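Local coordinates for protein mannose-6-phosphate isomerase (Helicobacter pylori, PDB 2QH5) that probably makes GDP-mannose from mannose 1-phosphate and GTP through this N-terminal nucleotidyltransferase domain, and belongs to the type 2 mannose-6-phosphate isomerase family, at residues V51-I56 with N76-F81; I5-L10 with L106-P111; S38-S43 with L67-N72; G136-F141 with F191-G196; I56-K61 with F81-L86. All coordinates share one frame; numbering follows the deposited sequence.

Interaction 1: residues V51-I56 with N76-F81; sequences VDETLI and NKSVGF
E53 meets S78 where the two strands come together. The glutamate chain runs out extended beyond CG, and E53 CG lies 3.9 Å from S78 OG. T54 N gives a rather long bond to S78 O at 3.3 Å. The T54 carbonyl then takes a shorter one, G80 N to T54 O at 3.0 Å. L55 points to the same side of the sheet as E53 and S78. Its CG stands anti to the backbone N (chi1 179°), and L55 CD1 reaches over the neighbouring strand to 3.7 Å from F81 C. G80 has no side chain, and L55 CD1 lies against the main chain of G80 and F81.

I56 makes both a backbone bond and side-chain contacts. I56 N binds G80 O at 2.9 Å in an almost straight bond, with 174° at the hydrogen. On the side shared with T54, V79 and F81, its side chain runs alongside the F81 ring. I56 CB sits over one ring face, offset toward the rim, in a CH-pi contact. I56 CG2 comes to 3.8 Å from F81 CE1. The other branch, CG1, packs on V79 CG1. F40 and F44 of helix 39-48 touch I56, and the ring of Y63 meets F81 edge-to-face.

The pairing is parallel. It joins the strands of the beta-alpha-beta unit 53-59, 63-69 and 78-84, part of the Rossmann-like core of a GT-A nucleotidyltransferase.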
# COMPACT_ATOMS: atom_id res chain seq x y z
N VAL A 51 11.97 -7.72 3.90
CA VAL A 51 11.49 -6.83 4.94
C VAL A 51 11.80 -7.34 6.35
O VAL A 51 12.06 -8.53 6.53
CB VAL A 51 9.97 -6.59 4.72
CG1 VAL A 51 9.10 -7.32 5.74
CG2 VAL A 51 9.68 -5.13 4.64
N ASP A 52 11.80 -6.43 7.33
CA ASP A 52 12.09 -6.79 8.74
C ASP A 52 10.86 -7.17 9.57
O ASP A 52 10.92 -8.06 10.43
CB ASP A 52 12.84 -5.65 9.44
CG ASP A 52 14.18 -5.35 8.82
OD1 ASP A 52 14.71 -6.21 8.07
OD2 ASP A 52 14.73 -4.26 9.09
N GLU A 53 9.75 -6.47 9.35
CA GLU A 53 8.48 -6.73 10.02
C GLU A 53 7.36 -6.57 9.01
O GLU A 53 7.44 -5.71 8.13
CB GLU A 53 8.24 -5.71 11.13
CG GLU A 53 9.19 -5.77 12.32
CD GLU A 53 8.78 -4.82 13.44
OE1 GLU A 53 9.48 -4.78 14.48
OE2 GLU A 53 7.76 -4.10 13.29
N THR A 54 6.32 -7.38 9.13
CA THR A 54 5.10 -7.13 8.36
C THR A 54 4.00 -6.61 9.28
O THR A 54 3.92 -6.99 10.45
CB THR A 54 4.64 -8.37 7.57
OG1 THR A 54 5.74 -8.87 6.82
CG2 THR A 54 3.50 -8.03 6.61
N LEU A 55 3.21 -5.67 8.77
CA LEU A 55 1.97 -5.25 9.39
C LEU A 55 0.88 -5.51 8.38
O LEU A 55 0.84 -4.88 7.33
CB LEU A 55 2.00 -3.77 9.77
CG LEU A 55 0.73 -3.18 10.43
CD1 LEU A 55 0.32 -4.00 11.63
CD2 LEU A 55 0.95 -1.73 10.85
N ILE A 56 0.02 -6.46 8.71
CA ILE A 56 -1.13 -6.82 7.88
C ILE A 56 -2.32 -6.02 8.36
O ILE A 56 -2.67 -6.04 9.54
CB ILE A 56 -1.45 -8.30 8.03
CG1 ILE A 56 -0.14 -9.12 8.00
CG2 ILE A 56 -2.47 -8.73 6.99
CD1 ILE A 56 -0.24 -10.42 7.27
N ASN A 76 10.20 -17.58 11.97
CA ASN A 76 10.90 -16.55 12.76
C ASN A 76 10.54 -15.11 12.38
O ASN A 76 11.21 -14.16 12.81
CB ASN A 76 12.43 -16.76 12.73
CG ASN A 76 12.90 -17.85 13.69
OD1 ASN A 76 12.11 -18.40 14.47
ND2 ASN A 76 14.19 -18.16 13.64
N LYS A 77 9.48 -14.95 11.58
CA LYS A 77 9.04 -13.63 11.12
C LYS A 77 8.31 -12.87 12.22
O LYS A 77 7.54 -13.45 13.00
CB LYS A 77 8.12 -13.76 9.89
CG LYS A 77 8.61 -14.69 8.79
CD LYS A 77 9.93 -14.24 8.17
CE LYS A 77 10.39 -15.24 7.13
NZ LYS A 77 11.83 -15.06 6.79
N SER A 78 8.55 -11.56 12.29
CA SER A 78 7.85 -10.68 13.22
C SER A 78 6.64 -10.04 12.56
O SER A 78 6.74 -8.99 11.94
CB SER A 78 8.81 -9.62 13.76
OG SER A 78 8.13 -8.76 14.67
N VAL A 79 5.48 -10.70 12.69
CA VAL A 79 4.24 -10.31 12.00
C VAL A 79 3.20 -9.72 12.96
O VAL A 79 2.95 -10.27 14.03
CB VAL A 79 3.62 -11.52 11.25
CG1 VAL A 79 2.47 -11.09 10.32
CG2 VAL A 79 4.68 -12.29 10.48
N GLY A 80 2.60 -8.61 12.56
CA GLY A 80 1.56 -7.96 13.35
C GLY A 80 0.34 -7.70 12.49
O GLY A 80 0.42 -7.73 11.26
N PHE A 81 -0.79 -7.44 13.14
CA PHE A 81 -2.05 -7.16 12.46
C PHE A 81 -2.64 -5.85 12.92
O PHE A 81 -2.52 -5.47 14.07
CB PHE A 81 -3.08 -8.24 12.75
CG PHE A 81 -2.98 -9.42 11.85
CD1 PHE A 81 -3.87 -9.58 10.80
CD2 PHE A 81 -2.01 -10.40 12.07
CE1 PHE A 81 -3.79 -10.70 9.97
CE2 PHE A 81 -1.92 -11.50 11.24
CZ PHE A 81 -2.82 -11.66 10.19

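Interaction 2: residues I5-L10 with L106-P111; sequences IKNILL and LLIVTP
I108 O is gripped by two donors from strand 5-10. I8 N binds it at 2.8 Å and N7 ND2 at 3.0 Å, and they arrive from opposite faces of the carbonyl plane. The same amide nitrogen, N7 ND2, also gives a 2.7 Å bond to T110 OG1, nearly straight at 169°. Both acceptors lie in the amide plane of N7, so the two bonds together fix how that group is turned. N7 reaches them because its CG stands anti to the backbone N (chi1 179°). The T110 side chain crosses it at about a right angle.

The backbones pair in parallel along all six residues. K6 is bound through both its N and its O, K6 N to L106 O and I108 N to K6 O, each 2.7 Å and close to linear. I8 O takes T110 N as well, with the donor tilted from the carbonyl plane.

Apolar groups fill both faces of the sheet. On the side of N7 and T110, I5 CG2 presses on I108 CD1 at 3.5 Å, a tight fit. On the other side, I8 CG1 meets L107 CG, and L10 CD1 lies 3.7 Å from V109 CG1.

K6 leads its amino end away to S101 OG. Helix 90-99 covers the I8, L107 and V109 side. On the other side, N47 of helix 39-48 touches N7, I108 and T110, while strand 53-59 pairs with the far edge of strand 5-10.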
# COMPACT_ATOMS: atom_id res chain seq x y z
N ILE A 5 12.81 -1.94 8.05
CA ILE A 5 11.94 -1.90 6.87
C ILE A 5 10.66 -2.71 7.10
O ILE A 5 10.70 -3.91 7.38
CB ILE A 5 12.65 -2.39 5.58
CG1 ILE A 5 14.02 -1.71 5.40
CG2 ILE A 5 11.79 -2.10 4.37
CD1 ILE A 5 14.81 -2.23 4.23
N LYS A 6 9.52 -2.04 6.97
CA LYS A 6 8.22 -2.63 7.24
C LYS A 6 7.42 -2.87 5.98
O LYS A 6 7.32 -1.99 5.12
CB LYS A 6 7.41 -1.70 8.13
CG LYS A 6 7.47 -1.96 9.60
CD LYS A 6 6.31 -1.24 10.24
CE LYS A 6 6.25 -1.48 11.73
NZ LYS A 6 5.12 -0.70 12.32
N ASN A 7 6.84 -4.06 5.87
CA ASN A 7 5.86 -4.33 4.84
C ASN A 7 4.48 -3.99 5.39
O ASN A 7 4.07 -4.53 6.41
CB ASN A 7 5.91 -5.79 4.40
CG ASN A 7 4.88 -6.12 3.33
OD1 ASN A 7 4.36 -7.24 3.29
ND2 ASN A 7 4.57 -5.15 2.47
N ILE A 8 3.77 -3.07 4.72
CA ILE A 8 2.38 -2.79 5.06
C ILE A 8 1.50 -3.49 4.04
O ILE A 8 1.31 -3.00 2.92
CB ILE A 8 2.06 -1.29 5.06
CG1 ILE A 8 3.08 -0.50 5.91
CG2 ILE A 8 0.63 -1.07 5.55
CD1 ILE A 8 3.16 -0.90 7.36
N LEU A 9 0.96 -4.63 4.45
CA LEU A 9 0.22 -5.51 3.57
C LEU A 9 -1.27 -5.16 3.66
O LEU A 9 -1.94 -5.53 4.62
CB LEU A 9 0.48 -6.98 3.97
CG LEU A 9 0.66 -8.08 2.93
CD1 LEU A 9 0.61 -9.43 3.62
CD2 LEU A 9 -0.37 -8.02 1.81
N LEU A 10 -1.77 -4.42 2.68
CA LEU A 10 -3.15 -3.95 2.71
C LEU A 10 -4.11 -5.00 2.19
O LEU A 10 -4.13 -5.29 0.99
CB LEU A 10 -3.30 -2.67 1.89
CG LEU A 10 -2.48 -1.44 2.25
CD1 LEU A 10 -2.61 -0.42 1.14
CD2 LEU A 10 -2.92 -0.84 3.56
N LEU A 106 11.33 2.56 7.18
CA LEU A 106 10.86 2.64 5.80
C LEU A 106 9.71 1.69 5.58
O LEU A 106 9.72 0.55 6.07
CB LEU A 106 11.98 2.31 4.81
CG LEU A 106 13.22 3.22 4.79
CD1 LEU A 106 14.41 2.51 4.16
CD2 LEU A 106 12.95 4.57 4.11
N LEU A 107 8.72 2.16 4.84
CA LEU A 107 7.47 1.45 4.66
C LEU A 107 7.35 1.01 3.22
O LEU A 107 7.44 1.82 2.31
CB LEU A 107 6.31 2.38 5.00
CG LEU A 107 5.61 2.38 6.35
CD1 LEU A 107 6.55 2.25 7.51
CD2 LEU A 107 4.78 3.66 6.47
N ILE A 108 7.14 -0.29 3.03
CA ILE A 108 6.84 -0.84 1.73
C ILE A 108 5.37 -1.23 1.76
O ILE A 108 5.00 -2.22 2.41
CB ILE A 108 7.73 -2.07 1.43
CG1 ILE A 108 9.21 -1.70 1.50
CG2 ILE A 108 7.40 -2.67 0.05
CD1 ILE A 108 10.13 -2.90 1.45
N VAL A 109 4.53 -0.45 1.07
CA VAL A 109 3.07 -0.58 1.10
C VAL A 109 2.58 -1.37 -0.11
O VAL A 109 2.72 -0.92 -1.24
CB VAL A 109 2.39 0.81 1.14
CG1 VAL A 109 0.89 0.69 1.04
CG2 VAL A 109 2.77 1.56 2.41
N THR A 110 2.00 -2.54 0.14
CA THR A 110 1.72 -3.52 -0.91
C THR A 110 0.32 -4.09 -0.80
O THR A 110 0.03 -4.80 0.15
CB THR A 110 2.73 -4.72 -0.85
OG1 THR A 110 2.76 -5.28 0.47
CG2 THR A 110 4.13 -4.25 -1.20
N PRO A 111 -0.56 -3.79 -1.77
CA PRO A 111 -1.88 -4.43 -1.79
C PRO A 111 -1.78 -5.95 -1.96
O PRO A 111 -0.85 -6.43 -2.60
CB PRO A 111 -2.57 -3.79 -3.00
CG PRO A 111 -1.82 -2.52 -3.25
CD PRO A 111 -0.40 -2.85 -2.89

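Interaction 3: residues S38-S43 with L67-N72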
# COMPACT_ATOMS: atom_id res chain seq x y z
N SER A 38 -3.13 -18.54 -2.37
CA SER A 38 -3.97 -17.35 -2.55
C SER A 38 -3.13 -16.13 -2.88
O SER A 38 -1.92 -16.10 -2.62
CB SER A 38 -4.80 -17.09 -1.29
OG SER A 38 -3.97 -16.74 -0.19
N LEU A 39 -3.77 -15.11 -3.45
CA LEU A 39 -3.11 -13.84 -3.75
C LEU A 39 -2.49 -13.24 -2.49
O LEU A 39 -1.34 -12.80 -2.51
CB LEU A 39 -4.10 -12.84 -4.34
CG LEU A 39 -4.45 -13.03 -5.81
CD1 LEU A 39 -5.59 -12.09 -6.21
CD2 LEU A 39 -3.21 -12.80 -6.66
N PHE A 40 -3.26 -13.27 -1.40
CA PHE A 40 -2.83 -12.82 -0.09
C PHE A 40 -1.52 -13.47 0.38
O PHE A 40 -0.58 -12.76 0.75
CB PHE A 40 -3.95 -13.04 0.95
CG PHE A 40 -3.54 -12.72 2.37
CD1 PHE A 40 -3.55 -11.41 2.83
CD2 PHE A 40 -3.14 -13.73 3.23
CE1 PHE A 40 -3.15 -11.12 4.12
CE2 PHE A 40 -2.75 -13.44 4.53
CZ PHE A 40 -2.75 -12.14 4.97
N GLU A 41 -1.44 -14.80 0.37
CA GLU A 41 -0.21 -15.47 0.81
C GLU A 41 0.95 -15.33 -0.19
O GLU A 41 2.11 -15.37 0.20
CB GLU A 41 -0.45 -16.94 1.16
CG GLU A 41 -0.82 -17.83 0.01
CD GLU A 41 -1.03 -19.26 0.45
OE1 GLU A 41 -2.21 -19.67 0.57
OE2 GLU A 41 -0.03 -19.97 0.70
N LEU A 42 0.61 -15.16 -1.47
CA LEU A 42 1.61 -14.85 -2.49
C LEU A 42 2.22 -13.47 -2.24
O LEU A 42 3.45 -13.32 -2.23
CB LEU A 42 0.99 -14.92 -3.88
CG LEU A 42 1.27 -16.11 -4.82
CD1 LEU A 42 2.09 -17.26 -4.20
CD2 LEU A 42 -0.04 -16.60 -5.40
N SER A 43 1.34 -12.48 -2.02
CA SER A 43 1.75 -11.12 -1.68
C SER A 43 2.52 -11.05 -0.36
O SER A 43 3.45 -10.27 -0.22
CB SER A 43 0.53 -10.19 -1.62
OG SER A 43 -0.09 -10.04 -2.89
N LEU A 67 -4.72 -15.26 9.09
CA LEU A 67 -3.72 -15.88 9.96
C LEU A 67 -3.53 -17.35 9.60
O LEU A 67 -2.43 -17.89 9.74
CB LEU A 67 -4.17 -15.75 11.42
CG LEU A 67 -3.19 -15.42 12.55
CD1 LEU A 67 -3.78 -15.94 13.85
CD2 LEU A 67 -1.78 -15.99 12.35
N GLU A 68 -4.60 -17.99 9.13
CA GLU A 68 -4.55 -19.39 8.72
C GLU A 68 -3.71 -19.58 7.47
O GLU A 68 -2.96 -20.56 7.36
CB GLU A 68 -5.97 -19.91 8.47
CG GLU A 68 -6.10 -21.43 8.44
CD GLU A 68 -7.54 -21.88 8.45
OE1 GLU A 68 -7.98 -22.44 9.48
OE2 GLU A 68 -8.25 -21.67 7.44
N GLU A 69 -3.81 -18.65 6.53
CA GLU A 69 -3.17 -18.78 5.22
C GLU A 69 -1.67 -18.48 5.22
O GLU A 69 -0.97 -18.83 4.28
CB GLU A 69 -3.89 -17.93 4.19
CG GLU A 69 -5.14 -18.60 3.68
CD GLU A 69 -5.95 -17.72 2.76
OE1 GLU A 69 -7.18 -17.86 2.75
OE2 GLU A 69 -5.35 -16.89 2.04
N ILE A 70 -1.19 -17.84 6.28
CA ILE A 70 0.23 -17.55 6.43
C ILE A 70 0.84 -18.24 7.65
O ILE A 70 1.83 -17.77 8.21
CB ILE A 70 0.52 -16.02 6.47
CG1 ILE A 70 -0.24 -15.34 7.60
CG2 ILE A 70 0.19 -15.38 5.13
CD1 ILE A 70 0.44 -14.11 8.15
N LYS A 71 0.25 -19.36 8.06
CA LYS A 71 0.77 -20.13 9.18
C LYS A 71 2.07 -20.83 8.80
O LYS A 71 2.99 -20.93 9.61
CB LYS A 71 -0.28 -21.14 9.68
CG LYS A 71 0.02 -21.77 11.05
CD LYS A 71 -0.24 -20.82 12.21
CE LYS A 71 1.05 -20.17 12.73
NZ LYS A 71 0.78 -19.13 13.77
N ASN A 72 2.13 -21.30 7.55
CA ASN A 72 3.35 -21.90 6.99
C ASN A 72 4.49 -20.90 6.84
O ASN A 72 5.66 -21.25 7.01
CB ASN A 72 3.05 -22.53 5.62
CG ASN A 72 2.49 -23.95 5.72
OD1 ASN A 72 2.27 -24.47 6.81
ND2 ASN A 72 2.26 -24.56 4.57
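In one of its two modelled conformers, S38 does two jobs at once with OG. There S38 OG accepts the backbone N of E41 at 3.2 Å as an N-cap, and S38 OG gives a bond to E69 OE2 at 2.6 Å. In this conformer S38 and E41 form a capping box at the start of helix 39-48: E41 OE1 takes S38 N in return, though weakly, at 3.3 Å. The partner across the contact, E69, lies near the C-terminal part of helix 63-69, so the cap of one helix is joined to the next.

E69 reaches across with its chain extended beyond CG. The serine meets its OE2 from above the carboxylate plane. The two glutamates stand close, with E41 OE1 and E69 OE2 at 4.4 Å. These like charges may raise the proton affinity of one or both.

Apolar groups close the rest of the contact. I56 of strand 53-59 packs on both F40 and I70. The F40 side chain swings out with CG anti to the backbone N (chi1 175°). It crosses I70 at about a right angle, and the closest point is F40 CE2 to I70 CG2 at 3.6 Å.

Interaction 4: residues G136-F141 with F191-G196; sequences GFLVTF and FVFQAG
V139 and V192 form an antiparallel hydrogen-bonded pair that joins strand 138-144 to strand 184-194 in the mixed central sheet of the nucleotidyltransferase domain. V139 N approaches V192 O nearly along the C=O axis, at 2.7 Å. V192 N returns a bond to V139 O at 2.9 Å. The strands run at 171° to each other over the short segments.

One bridge is made by water. It gives a proton to F137 O and accepts one from Q194 N, linking the strands where they part. Just beyond it, Q194 stands at the N-cap of helix 195-205, and G136 closes a Schellman motif after helix 119-134.

The apolar contacts lie on both sides of the sheet. On the V139 and V192 side, A129 of helix 119-134 packs against them. Here F141 CE1 lies 3.9 Å from V192 CG2, which meets the ring at its edge and in its plane. On the other side, toward I246 and M251 of helix 246-251, F191 runs alongside T140, both pointing the same way. The F193 ring stacks on F198 and reaches L107 and V109 of strand 106-111.

L138 packs against the base of the F193 side chain. Its CG stands anti to the carbonyl carbon (chi1 -56°), and L138 CD2 lies obliquely to the ring, 3.6 Å from F193 CB and 3.7 Å from F193 CD2.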
# COMPACT_ATOMS: atom_id res chain seq x y z
N GLY A 136 14.20 11.02 0.56
CA GLY A 136 13.12 11.84 1.08
C GLY A 136 11.92 11.90 0.17
O GLY A 136 11.09 12.80 0.30
N PHE A 137 11.83 10.94 -0.75
CA PHE A 137 10.74 10.86 -1.73
C PHE A 137 9.61 9.87 -1.34
O PHE A 137 9.81 8.95 -0.53
CB PHE A 137 11.29 10.45 -3.09
CG PHE A 137 12.20 11.47 -3.73
CD1 PHE A 137 13.58 11.25 -3.79
CD2 PHE A 137 11.68 12.63 -4.30
CE1 PHE A 137 14.43 12.18 -4.40
CE2 PHE A 137 12.51 13.56 -4.90
CZ PHE A 137 13.90 13.33 -4.95
N LEU A 138 8.44 10.10 -1.94
CA LEU A 138 7.31 9.18 -1.94
C LEU A 138 7.34 8.41 -3.25
O LEU A 138 7.12 8.98 -4.32
CB LEU A 138 5.97 9.93 -1.86
CG LEU A 138 5.72 10.90 -0.70
CD1 LEU A 138 4.32 11.48 -0.81
CD2 LEU A 138 5.91 10.21 0.63
N VAL A 139 7.60 7.12 -3.17
CA VAL A 139 7.90 6.36 -4.37
C VAL A 139 6.68 5.57 -4.77
O VAL A 139 6.08 4.87 -3.96
CB VAL A 139 9.12 5.41 -4.17
CG1 VAL A 139 9.57 4.85 -5.50
CG2 VAL A 139 10.27 6.15 -3.50
N THR A 140 6.32 5.72 -6.04
CA THR A 140 5.23 4.99 -6.64
C THR A 140 5.77 4.06 -7.74
O THR A 140 6.95 4.14 -8.08
CB THR A 140 4.17 5.96 -7.19
OG1 THR A 140 2.98 5.23 -7.51
CG2 THR A 140 4.68 6.70 -8.41
N PHE A 141 4.93 3.18 -8.27
CA PHE A 141 5.39 2.20 -9.26
C PHE A 141 4.55 2.23 -10.53
O PHE A 141 3.32 2.16 -10.47
CB PHE A 141 5.38 0.78 -8.68
CG PHE A 141 6.42 0.53 -7.61
CD1 PHE A 141 6.23 0.97 -6.30
CD2 PHE A 141 7.56 -0.19 -7.91
CE1 PHE A 141 7.19 0.73 -5.32
CE2 PHE A 141 8.53 -0.45 -6.92
CZ PHE A 141 8.34 0.01 -5.63
N PHE A 191 3.59 1.33 -2.92
CA PHE A 191 4.25 2.57 -2.49
C PHE A 191 5.40 2.29 -1.56
O PHE A 191 5.33 1.35 -0.78
CB PHE A 191 3.28 3.49 -1.74
CG PHE A 191 2.15 4.00 -2.57
CD1 PHE A 191 0.86 3.53 -2.36
CD2 PHE A 191 2.37 4.95 -3.57
CE1 PHE A 191 -0.19 3.98 -3.14
CE2 PHE A 191 1.32 5.40 -4.35
CZ PHE A 191 0.04 4.92 -4.13
N VAL A 192 6.45 3.10 -1.64
CA VAL A 192 7.54 3.08 -0.66
C VAL A 192 7.83 4.51 -0.23
O VAL A 192 7.79 5.43 -1.05
CB VAL A 192 8.84 2.41 -1.20
CG1 VAL A 192 9.91 2.34 -0.10
CG2 VAL A 192 8.57 1.00 -1.73
N PHE A 193 8.07 4.70 1.06
CA PHE A 193 8.40 6.00 1.65
C PHE A 193 8.79 5.78 3.10
O PHE A 193 8.43 4.76 3.70
CB PHE A 193 7.24 7.02 1.59
CG PHE A 193 5.85 6.41 1.57
CD1 PHE A 193 5.37 5.67 2.65
CD2 PHE A 193 5.02 6.61 0.47
CE1 PHE A 193 4.09 5.13 2.62
CE2 PHE A 193 3.73 6.07 0.44
CZ PHE A 193 3.27 5.32 1.50
N GLN A 194 9.53 6.72 3.67
CA GLN A 194 9.77 6.71 5.10
C GLN A 194 8.49 7.16 5.81
O GLN A 194 7.73 7.96 5.26
CB GLN A 194 10.94 7.63 5.43
CG GLN A 194 11.42 7.54 6.86
CD GLN A 194 12.04 8.83 7.33
OE1 GLN A 194 11.34 9.83 7.57
NE2 GLN A 194 13.36 8.83 7.47
N ALA A 195 8.25 6.63 7.01
CA ALA A 195 7.03 6.93 7.77
C ALA A 195 6.90 8.42 8.07
O ALA A 195 5.85 9.02 7.84
CB ALA A 195 7.00 6.11 9.05
N GLY A 196 7.99 9.01 8.55
CA GLY A 196 8.06 10.43 8.89
C GLY A 196 7.77 11.39 7.75
O GLY A 196 6.98 12.31 7.92
O HOH W 1 10.75 8.77 2.16

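Interaction 5: residues I56-K61 with F81-L86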
# COMPACT_ATOMS: atom_id res chain seq x y z
N ILE A 56 0.02 -6.46 8.71
CA ILE A 56 -1.13 -6.82 7.88
C ILE A 56 -2.32 -6.02 8.36
O ILE A 56 -2.67 -6.04 9.54
CB ILE A 56 -1.45 -8.30 8.03
CG1 ILE A 56 -0.14 -9.12 8.00
CG2 ILE A 56 -2.47 -8.73 6.99
CD1 ILE A 56 -0.24 -10.42 7.27
N VAL A 57 -2.91 -5.27 7.45
CA VAL A 57 -4.12 -4.56 7.78
C VAL A 57 -5.31 -5.18 7.04
O VAL A 57 -5.35 -5.19 5.82
CB VAL A 57 -3.96 -3.00 7.66
CG1 VAL A 57 -2.71 -2.60 6.89
CG2 VAL A 57 -5.22 -2.32 7.14
N CYS A 58 -6.24 -5.75 7.80
CA CYS A 58 -7.41 -6.43 7.24
C CYS A 58 -8.64 -6.18 8.08
O CYS A 58 -8.55 -5.65 9.18
CB CYS A 58 -7.17 -7.94 7.10
SG CYS A 58 -6.67 -8.82 8.62
N ASN A 59 -9.79 -6.58 7.54
CA ASN A 59 -11.03 -6.57 8.29
C ASN A 59 -10.97 -7.59 9.42
O ASN A 59 -10.41 -8.67 9.27
CB ASN A 59 -12.20 -6.90 7.37
CG ASN A 59 -13.53 -6.48 7.95
OD1 ASN A 59 -14.04 -7.10 8.88
ND2 ASN A 59 -14.09 -5.40 7.42
N GLU A 60 -11.55 -7.23 10.57
CA GLU A 60 -11.55 -8.10 11.74
C GLU A 60 -12.33 -9.39 11.49
O GLU A 60 -12.05 -10.40 12.13
CB GLU A 60 -12.08 -7.36 12.97
CG GLU A 60 -13.52 -6.91 12.82
CD GLU A 60 -13.97 -6.00 13.94
OE1 GLU A 60 -15.14 -5.57 13.92
OE2 GLU A 60 -13.15 -5.72 14.84
N LYS A 61 -13.29 -9.35 10.55
CA LYS A 61 -14.00 -10.56 10.13
C LYS A 61 -13.05 -11.62 9.59
O LYS A 61 -13.26 -12.82 9.81
CB LYS A 61 -15.03 -10.26 9.03
CG LYS A 61 -16.20 -9.39 9.43
CD LYS A 61 -17.05 -9.09 8.20
CE LYS A 61 -17.88 -7.81 8.34
NZ LYS A 61 -19.24 -8.05 8.92
N PHE A 81 -0.79 -7.44 13.14
CA PHE A 81 -2.05 -7.16 12.46
C PHE A 81 -2.64 -5.85 12.92
O PHE A 81 -2.52 -5.47 14.07
CB PHE A 81 -3.08 -8.24 12.75
CG PHE A 81 -2.98 -9.42 11.85
CD1 PHE A 81 -3.87 -9.58 10.80
CD2 PHE A 81 -2.01 -10.40 12.07
CE1 PHE A 81 -3.79 -10.70 9.97
CE2 PHE A 81 -1.92 -11.50 11.24
CZ PHE A 81 -2.82 -11.66 10.19
N LEU A 82 -3.30 -5.16 12.00
CA LEU A 82 -4.16 -4.06 12.35
C LEU A 82 -5.53 -4.42 11.81
O LEU A 82 -5.74 -4.48 10.58
CB LEU A 82 -3.67 -2.76 11.73
CG LEU A 82 -4.71 -1.63 11.66
CD1 LEU A 82 -5.07 -1.12 13.05
CD2 LEU A 82 -4.22 -0.52 10.77
N LEU A 83 -6.46 -4.67 12.72
CA LEU A 83 -7.79 -5.11 12.36
C LEU A 83 -8.77 -3.96 12.20
O LEU A 83 -8.77 -3.00 12.97
CB LEU A 83 -8.30 -6.14 13.37
CG LEU A 83 -7.35 -7.33 13.55
CD1 LEU A 83 -7.95 -8.34 14.49
CD2 LEU A 83 -7.02 -7.98 12.21
N GLU A 84 -9.60 -4.04 11.18
CA GLU A 84 -10.53 -2.97 10.93
C GLU A 84 -11.97 -3.43 11.15
O GLU A 84 -12.37 -4.51 10.69
CB GLU A 84 -10.31 -2.38 9.54
CG GLU A 84 -8.88 -1.83 9.37
CD GLU A 84 -8.74 -0.86 8.21
OE1 GLU A 84 -8.31 0.30 8.46
OE2 GLU A 84 -9.06 -1.25 7.07
N SER A 85 -12.71 -2.61 11.89
CA SER A 85 -14.16 -2.72 11.97
C SER A 85 -14.74 -2.22 10.66
O SER A 85 -15.38 -2.98 9.92
CB SER A 85 -14.69 -1.91 13.16
OG SER A 85 -13.90 -0.75 13.40
N LEU A 86 -14.50 -0.95 10.36
CA LEU A 86 -14.85 -0.33 9.09
C LEU A 86 -13.60 -0.07 8.27
O LEU A 86 -12.50 0.05 8.82
CB LEU A 86 -15.52 1.03 9.31
CG LEU A 86 -16.61 1.25 10.35
CD1 LEU A 86 -16.64 2.72 10.75
CD2 LEU A 86 -17.98 0.79 9.83
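I56 O takes L82 N at 2.7 Å and opens a parallel ladder between strands 53-59 and 78-84. C58 continues it: its N binds L82 O, and C58 O takes E84 N at 2.8 Å in the carbonyl plane. E60 N then binds E84 O, also at 2.8 Å. The short strand axes run 23° apart. At N59 the side chains of the bridge diverge. There N59 OD1 accepts K61 N on a lone pair, 2.9 Å away, in an Asx turn.

C58 carries much of the side-chain contact. Its SG stands between the backbone N and the carbonyl carbon (chi1 55°). From there C58 SG lies in the plane of the F81 ring, at the edge, 3.6 Å from F81 CD1. This is a sulfur-aromatic contact, and C58 SG also touches L83 CD2 at 3.7 Å. On the other side of the sheet, V57 CB packs on L82 CD2 at 4.0 Å, and V57 CG2 crosses the carboxyl end of E84.

E60 lays its chain along E84 O and S85, and its OE2 forms a salt bridge with R232 of strand 230-233. S85 OG binds L233 O of that strand. The chemistry therefore changes along the contact. Sulfur and hydrocarbon make most of the inner contact, with the carboxylate of E84 beside V57, while E60 and S85 tie the pair to the next strand.

Overall arrangement
All five contacts lie in the nucleotidyltransferase domain, and four pair strands of one mixed sheet. Interactions 1 and 5 are successive parts of the same strand pair and share I56 and F81. Interaction 2 lies between the other pairs, its centre about 10 Å from those of interactions 1 and 4. Interaction 3 packs two helix ends against I56 and F81. Its centre is about 25 Å from that of interaction 4, across the chain's centre. Interactions 1, 3 and 5 fall between the two strands of interaction 2 in sequence; interaction 4 follows. The domain's sheet is thus held from strand 78-84 through strands 53-59, 5-10, 106-111 and 184-194 to strand 138-144.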